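Glycerol dehydratase (Clostridium butyricum, PDB 1R9D) probably dehydrates glycerol to 3-hydroxypropionaldehyde by glycyl-radical chemistry, without the help of coenzyme B12. Local coordinates at residues Q663-C675 with L690-N702. Numbering follows the deposited sequence.
Sequences QPLADGVSPSRGC and LDHFIASNGTLFN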
ATOM      1  N   GLN A 663      28.766  34.092   2.237  1.00 28.19           N
ATOM      2  CA  GLN A 663      29.620  33.653   3.339  1.00 28.99           C
ATOM      3  C   GLN A 663      28.940  32.579   4.186  1.00 28.29           C
ATOM      4  O   GLN A 663      27.717  32.514   4.250  1.00 27.97           O
ATOM      5  CB  GLN A 663      30.002  34.850   4.216  1.00 30.48           C
ATOM      6  CG  GLN A 663      30.914  35.841   3.506  1.00 33.64           C
ATOM      7  CD  GLN A 663      32.251  35.224   3.163  1.00 36.32           C
ATOM      8  OE1 GLN A 663      33.033  34.885   4.050  1.00 38.37           O
ATOM      9  NE2 GLN A 663      32.519  35.066   1.871  1.00 37.78           N
ATOM     10  N   PRO A 664      29.732  31.718   4.842  1.00 27.95           N
ATOM     11  CA  PRO A 664      29.170  30.652   5.677  1.00 27.17           C
ATOM     12  C   PRO A 664      28.281  31.176   6.794  1.00 27.06           C
ATOM     13  O   PRO A 664      28.452  32.301   7.258  1.00 26.73           O
ATOM     14  CB  PRO A 664      30.409  29.967   6.248  1.00 27.26           C
ATOM     15  CG  PRO A 664      31.450  30.196   5.185  1.00 28.41           C
ATOM     16  CD  PRO A 664      31.203  31.634   4.802  1.00 28.05           C
ATOM     17  N   LEU A 665      27.325  30.356   7.212  1.00 26.33           N
ATOM     18  CA  LEU A 665      26.458  30.712   8.323  1.00 26.07           C
ATOM     19  C   LEU A 665      27.166  30.111   9.535  1.00 26.78           C
ATOM     20  O   LEU A 665      28.140  29.370   9.381  1.00 26.54           O
ATOM     21  CB  LEU A 665      25.077  30.070   8.169  1.00 25.11           C
ATOM     22  CG  LEU A 665      24.232  30.476   6.964  1.00 24.95           C
ATOM     23  CD1 LEU A 665      22.888  29.749   7.024  1.00 24.85           C
ATOM     24  CD2 LEU A 665      24.023  31.981   6.967  1.00 24.79           C
ATOM     25  N   ALA A 666      26.690  30.429  10.734  1.00 26.42           N
ATOM     26  CA  ALA A 666      27.281  29.886  11.951  1.00 27.70           C
ATOM     27  C   ALA A 666      26.893  28.414  12.093  1.00 28.60           C
ATOM     28  O   ALA A 666      25.862  27.985  11.570  1.00 29.30           O
ATOM     29  CB  ALA A 666      26.795  30.673  13.165  1.00 26.99           C
ATOM     30  N   ASP A 667      27.717  27.652  12.809  1.00 28.83           N
ATOM     31  CA  ASP A 667      27.484  26.224  13.022  1.00 29.51           C
ATOM     32  C   ASP A 667      26.717  25.931  14.319  1.00 28.31           C
ATOM     33  O   ASP A 667      27.120  26.367  15.394  1.00 28.64           O
ATOM     34  CB  ASP A 667      28.831  25.491  13.036  1.00 31.40           C
ATOM     35  CG  ASP A 667      29.838  26.135  13.981  1.00 34.42           C
ATOM     36  OD1 ASP A 667      30.175  25.514  15.009  1.00 35.87           O
ATOM     37  OD2 ASP A 667      30.287  27.270  13.700  1.00 36.37           O
ATOM     38  N   GLY A 668      25.614  25.194  14.210  1.00 26.76           N
ATOM     39  CA  GLY A 668      24.820  24.856  15.382  1.00 24.92           C
ATOM     40  C   GLY A 668      24.362  26.091  16.141  1.00 24.45           C
ATOM     41  O   GLY A 668      23.857  27.035  15.542  1.00 24.57           O
ATOM     42  N   VAL A 669      24.530  26.083  17.459  1.00 23.91           N
ATOM     43  CA  VAL A 669      24.144  27.231  18.271  1.00 23.22           C
ATOM     44  C   VAL A 669      25.383  28.009  18.715  1.00 23.67           C
ATOM     45  O   VAL A 669      25.326  28.813  19.644  1.00 24.31           O
ATOM     46  CB  VAL A 669      23.329  26.795  19.515  1.00 22.01           C
ATOM     47  CG1 VAL A 669      22.004  26.191  19.063  1.00 22.01           C
ATOM     48  CG2 VAL A 669      24.127  25.789  20.351  1.00 23.48           C
ATOM     49  N   SER A 670      26.506  27.760  18.041  1.00 24.12           N
ATOM     50  CA  SER A 670      27.766  28.431  18.362  1.00 24.37           C
ATOM     51  C   SER A 670      27.763  29.871  17.850  1.00 23.31           C
ATOM     52  O   SER A 670      27.148  30.173  16.833  1.00 24.29           O
ATOM     53  CB  SER A 670      28.947  27.699  17.702  1.00 25.88           C
ATOM     54  OG  SER A 670      28.886  26.299  17.903  1.00 28.57           O
ATOM     55  N   PRO A 671      28.454  30.781  18.556  1.00 23.82           N
ATOM     56  CA  PRO A 671      28.512  32.183  18.125  1.00 24.00           C
ATOM     57  C   PRO A 671      29.187  32.264  16.751  1.00 25.24           C
ATOM     58  O   PRO A 671      29.951  31.366  16.386  1.00 25.70           O
ATOM     59  CB  PRO A 671      29.363  32.841  19.211  1.00 23.80           C
ATOM     60  CG  PRO A 671      29.026  32.037  20.433  1.00 23.66           C
ATOM     61  CD  PRO A 671      29.040  30.614  19.897  1.00 23.03           C
ATOM     62  N   SER A 672      28.901  33.318  15.991  1.00 25.35           N
ATOM     63  CA  SER A 672      29.513  33.494  14.671  1.00 27.31           C
ATOM     64  C   SER A 672      31.010  33.735  14.835  1.00 27.46           C
ATOM     65  O   SER A 672      31.452  34.234  15.864  1.00 26.88           O
ATOM     66  CB  SER A 672      28.888  34.682  13.932  1.00 28.13           C
ATOM     67  OG  SER A 672      27.540  34.425  13.581  1.00 30.41           O
ATOM     68  N   ARG A 673      31.782  33.397  13.809  1.00 28.03           N
ATOM     69  CA  ARG A 673      33.233  33.556  13.857  1.00 30.18           C
ATOM     70  C   ARG A 673      33.679  34.955  14.264  1.00 29.56           C
ATOM     71  O   ARG A 673      33.177  35.951  13.745  1.00 29.80           O
ATOM     72  CB  ARG A 673      33.851  33.213  12.497  1.00 31.34           C
ATOM     73  CG  ARG A 673      33.389  34.110  11.368  1.00 32.97           C
ATOM     74  CD  ARG A 673      34.171  33.844  10.092  1.00 35.15           C
ATOM     75  NE  ARG A 673      33.894  32.521   9.534  1.00 35.60           N
ATOM     76  CZ  ARG A 673      34.314  32.120   8.338  1.00 35.47           C
ATOM     77  NH1 ARG A 673      35.031  32.939   7.580  1.00 35.37           N
ATOM     78  NH2 ARG A 673      34.001  30.910   7.895  1.00 36.25           N
ATOM     79  N   GLY A 674      34.625  35.004  15.200  1.00 30.42           N
ATOM     80  CA  GLY A 674      35.174  36.263  15.679  1.00 30.95           C
ATOM     81  C   GLY A 674      34.238  37.167  16.459  1.00 31.38           C
ATOM     82  O   GLY A 674      34.638  38.259  16.874  1.00 31.05           O
ATOM     83  N   CYS A 675      33.001  36.727  16.674  1.00 30.69           N
ATOM     84  CA  CYS A 675      32.032  37.538  17.402  1.00 31.01           C
ATOM     85  C   CYS A 675      32.110  37.386  18.912  1.00 30.14           C
ATOM     86  O   CYS A 675      31.757  38.308  19.649  1.00 29.55           O
ATOM     87  CB  CYS A 675      30.617  37.223  16.922  1.00 31.11           C
ATOM     88  SG  CYS A 675      30.275  37.896  15.284  1.00 36.34           S
ATOM     89  N   LEU A 690      19.456  29.984  25.288  1.00 24.03           N
ATOM     90  CA  LEU A 690      18.518  29.458  24.302  1.00 23.00           C
ATOM     91  C   LEU A 690      17.668  28.377  24.975  1.00 22.56           C
ATOM     92  O   LEU A 690      18.032  27.868  26.035  1.00 23.31           O
ATOM     93  CB  LEU A 690      19.279  28.837  23.130  1.00 23.93           C
ATOM     94  CG  LEU A 690      20.345  29.695  22.448  1.00 23.47           C
ATOM     95  CD1 LEU A 690      21.112  28.833  21.435  1.00 24.18           C
ATOM     96  CD2 LEU A 690      19.692  30.894  21.770  1.00 24.99           C
ATOM     97  N   ASP A 691      16.539  28.031  24.363  1.00 22.45           N
ATOM     98  CA  ASP A 691      15.667  26.985  24.909  1.00 23.50           C
ATOM     99  C   ASP A 691      16.136  25.627  24.376  1.00 23.75           C
ATOM    100  O   ASP A 691      15.739  25.205  23.287  1.00 23.92           O
ATOM    101  CB  ASP A 691      14.211  27.224  24.491  1.00 24.20           C
ATOM    102  CG  ASP A 691      13.243  26.248  25.147  1.00 26.27           C
ATOM    103  OD1 ASP A 691      13.692  25.184  25.620  1.00 25.55           O
ATOM    104  OD2 ASP A 691      12.027  26.542  25.179  1.00 26.03           O
ATOM    105  N   HIS A 692      16.986  24.951  25.142  1.00 23.20           N
ATOM    106  CA  HIS A 692      17.515  23.647  24.742  1.00 24.12           C
ATOM    107  C   HIS A 692      16.550  22.495  25.037  1.00 25.09           C
ATOM    108  O   HIS A 692      16.806  21.352  24.650  1.00 26.75           O
ATOM    109  CB  HIS A 692      18.844  23.393  25.453  1.00 24.63           C
ATOM    110  CG  HIS A 692      19.942  24.320  25.031  1.00 26.47           C
ATOM    111  ND1 HIS A 692      20.759  24.065  23.951  1.00 27.46           N
ATOM    112  CD2 HIS A 692      20.359  25.502  25.548  1.00 26.91           C
ATOM    113  CE1 HIS A 692      21.635  25.046  23.821  1.00 27.48           C
ATOM    114  NE2 HIS A 692      21.415  25.931  24.778  1.00 27.94           N
ATOM    115  N   PHE A 693      15.450  22.789  25.725  1.00 23.81           N
ATOM    116  CA  PHE A 693      14.465  21.760  26.048  1.00 23.80           C
ATOM    117  C   PHE A 693      13.513  21.502  24.881  1.00 23.57           C
ATOM    118  O   PHE A 693      13.161  20.358  24.601  1.00 24.49           O
ATOM    119  CB  PHE A 693      13.631  22.164  27.280  1.00 23.95           C
ATOM    120  CG  PHE A 693      14.398  22.158  28.576  1.00 25.83           C
ATOM    121  CD1 PHE A 693      15.211  23.229  28.930  1.00 27.32           C
ATOM    122  CD2 PHE A 693      14.292  21.080  29.454  1.00 27.69           C
ATOM    123  CE1 PHE A 693      15.907  23.233  30.141  1.00 27.74           C
ATOM    124  CE2 PHE A 693      14.981  21.071  30.667  1.00 27.68           C
ATOM    125  CZ  PHE A 693      15.790  22.150  31.013  1.00 28.83           C
ATOM    126  N   ILE A 694      13.091  22.569  24.208  1.00 23.72           N
ATOM    127  CA  ILE A 694      12.154  22.436  23.093  1.00 23.90           C
ATOM    128  C   ILE A 694      12.822  21.810  21.868  1.00 24.28           C
ATOM    129  O   ILE A 694      12.179  21.088  21.106  1.00 23.71           O
ATOM    130  CB  ILE A 694      11.539  23.807  22.715  1.00 24.39           C
ATOM    131  CG1 ILE A 694      10.326  23.595  21.805  1.00 25.09           C
ATOM    132  CG2 ILE A 694      12.575  24.685  22.024  1.00 23.00           C
ATOM    133  CD1 ILE A 694       9.513  24.856  21.550  1.00 28.26           C
ATOM    134  N   ALA A 695      14.110  22.091  21.690  1.00 23.61           N
ATOM    135  CA  ALA A 695      14.874  21.533  20.574  1.00 25.10           C
ATOM    136  C   ALA A 695      15.362  20.149  20.990  1.00 24.42           C
ATOM    137  O   ALA A 695      16.566  19.888  21.045  1.00 26.68           O
ATOM    138  CB  ALA A 695      16.065  22.437  20.251  1.00 24.44           C
ATOM    139  N   SER A 696      14.408  19.264  21.269  1.00 24.17           N
ATOM    140  CA  SER A 696      14.690  17.910  21.722  1.00 23.48           C
ATOM    141  C   SER A 696      15.342  16.986  20.699  1.00 23.81           C
ATOM    142  O   SER A 696      15.725  15.867  21.036  1.00 23.56           O
ATOM    143  CB  SER A 696      13.406  17.272  22.268  1.00 23.03           C
ATOM    144  OG  SER A 696      12.319  17.492  21.389  1.00 23.06           O
ATOM    145  N   ASN A 697      15.466  17.434  19.456  1.00 22.76           N
ATOM    146  CA  ASN A 697      16.140  16.608  18.470  1.00 22.86           C
ATOM    147  C   ASN A 697      17.625  16.943  18.572  1.00 23.92           C
ATOM    148  O   ASN A 697      18.450  16.410  17.830  1.00 24.37           O
ATOM    149  CB  ASN A 697      15.621  16.869  17.058  1.00 21.67           C
ATOM    150  CG  ASN A 697      16.004  15.759  16.096  1.00 23.02           C
ATOM    151  OD1 ASN A 697      15.842  14.579  16.414  1.00 22.78           O
ATOM    152  ND2 ASN A 697      16.506  16.126  14.917  1.00 21.48           N
ATOM    153  N   GLY A 698      17.951  17.846  19.496  1.00 23.45           N
ATOM    154  CA  GLY A 698      19.338  18.207  19.739  1.00 23.80           C
ATOM    155  C   GLY A 698      19.880  19.540  19.245  1.00 23.46           C
ATOM    156  O   GLY A 698      19.457  20.061  18.220  1.00 24.03           O
ATOM    157  N   THR A 699      20.822  20.095  19.999  1.00 23.30           N
ATOM    158  CA  THR A 699      21.471  21.348  19.621  1.00 24.04           C
ATOM    159  C   THR A 699      22.967  21.073  19.692  1.00 24.26           C
ATOM    160  O   THR A 699      23.414  20.262  20.503  1.00 25.28           O
ATOM    161  CB  THR A 699      21.103  22.515  20.574  1.00 23.76           C
ATOM    162  OG1 THR A 699      21.724  22.317  21.847  1.00 26.15           O
ATOM    163  CG2 THR A 699      19.593  22.596  20.759  1.00 24.80           C
ATOM    164  N   LEU A 700      23.742  21.742  18.845  1.00 23.56           N
ATOM    165  CA  LEU A 700      25.181  21.507  18.798  1.00 24.37           C
ATOM    166  C   LEU A 700      26.010  22.762  19.074  1.00 22.26           C
ATOM    167  O   LEU A 700      25.831  23.793  18.426  1.00 23.46           O
ATOM    168  CB  LEU A 700      25.536  20.927  17.427  1.00 24.85           C
ATOM    169  CG  LEU A 700      26.961  20.441  17.148  1.00 25.39           C
ATOM    170  CD1 LEU A 700      26.904  19.306  16.151  1.00 28.61           C
ATOM    171  CD2 LEU A 700      27.807  21.583  16.619  1.00 27.15           C
ATOM    172  N   PHE A 701      26.933  22.650  20.022  1.00 21.44           N
ATOM    173  CA  PHE A 701      27.788  23.768  20.403  1.00 22.33           C
ATOM    174  C   PHE A 701      29.273  23.428  20.226  1.00 22.62           C
ATOM    175  O   PHE A 701      29.791  22.530  20.883  1.00 21.54           O
ATOM    176  CB  PHE A 701      27.466  24.150  21.856  1.00 22.86           C
ATOM    177  CG  PHE A 701      28.262  25.314  22.391  1.00 23.97           C
ATOM    178  CD1 PHE A 701      28.762  26.296  21.540  1.00 23.84           C
ATOM    179  CD2 PHE A 701      28.471  25.445  23.760  1.00 23.08           C
ATOM    180  CE1 PHE A 701      29.464  27.397  22.049  1.00 23.57           C
ATOM    181  CE2 PHE A 701      29.170  26.546  24.281  1.00 24.07           C
ATOM    182  CZ  PHE A 701      29.663  27.518  23.423  1.00 24.26           C
ATOM    183  N   ASN A 702      29.939  24.146  19.321  1.00 22.34           N
ATOM    184  CA  ASN A 702      31.366  23.946  19.039  1.00 24.16           C
ATOM    185  C   ASN A 702      32.225  25.027  19.680  1.00 24.64           C
ATOM    186  O   ASN A 702      31.880  26.208  19.629  1.00 25.53           O
ATOM    187  CB  ASN A 702      31.659  24.040  17.535  1.00 24.69           C
ATOM    188  CG  ASN A 702      31.605  22.707  16.819  1.00 26.24           C
ATOM    189  OD1 ASN A 702      32.083  21.688  17.321  1.00 27.30           O
ATOM    190  ND2 ASN A 702      31.053  22.720  15.610  1.00 25.81           N
TER
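The Phe-701 ring meets Ser-670 at its edge, with OG near the ring plane and 3.6 Å from CD1. Pro-671 approaches the same ring obliquely. Val-669 CG2 lies at the edge of the His-692 ring, near the ring plane. Thr-699 OG1 shares an in-plane hydrogen bond with ND1 of that ring. Asn-702 ND2 donates a hydrogen bond to Asp-667 OD1 at 3.0 Å. OD1 is met on its anti side, with the donor 31° out of the carboxylate plane.

A type II' beta turn from Asp-667 to Ser-670 brings Val-669 N and Ser-670 OG to segment 690-702. Val-669 N donates a hydrogen bond to Leu-700 O at 2.8 Å, nearly straight at 169°. Ser-670 OG (chi1 -47°) accepts from Asn-702 N at 2.8 Å and donates to Asp-667 O, tying the turn to the backbone at Asn-702. Ser-670 N and OG reach Asp-667 O from opposite faces. Val-669 CB packs on Leu-690 CD1 at 3.6 Å, while CG2 touches Phe-701 CB.

The contact is buried, and the Leu-700 side chain lies about 8 Å from bound glycerol. Helix 680-687 links 663-675 to 690-702, and its Val-687 touches Val-669 and Phe-701. Asn-702 begins strand 702-705, parallel to strand 733-738.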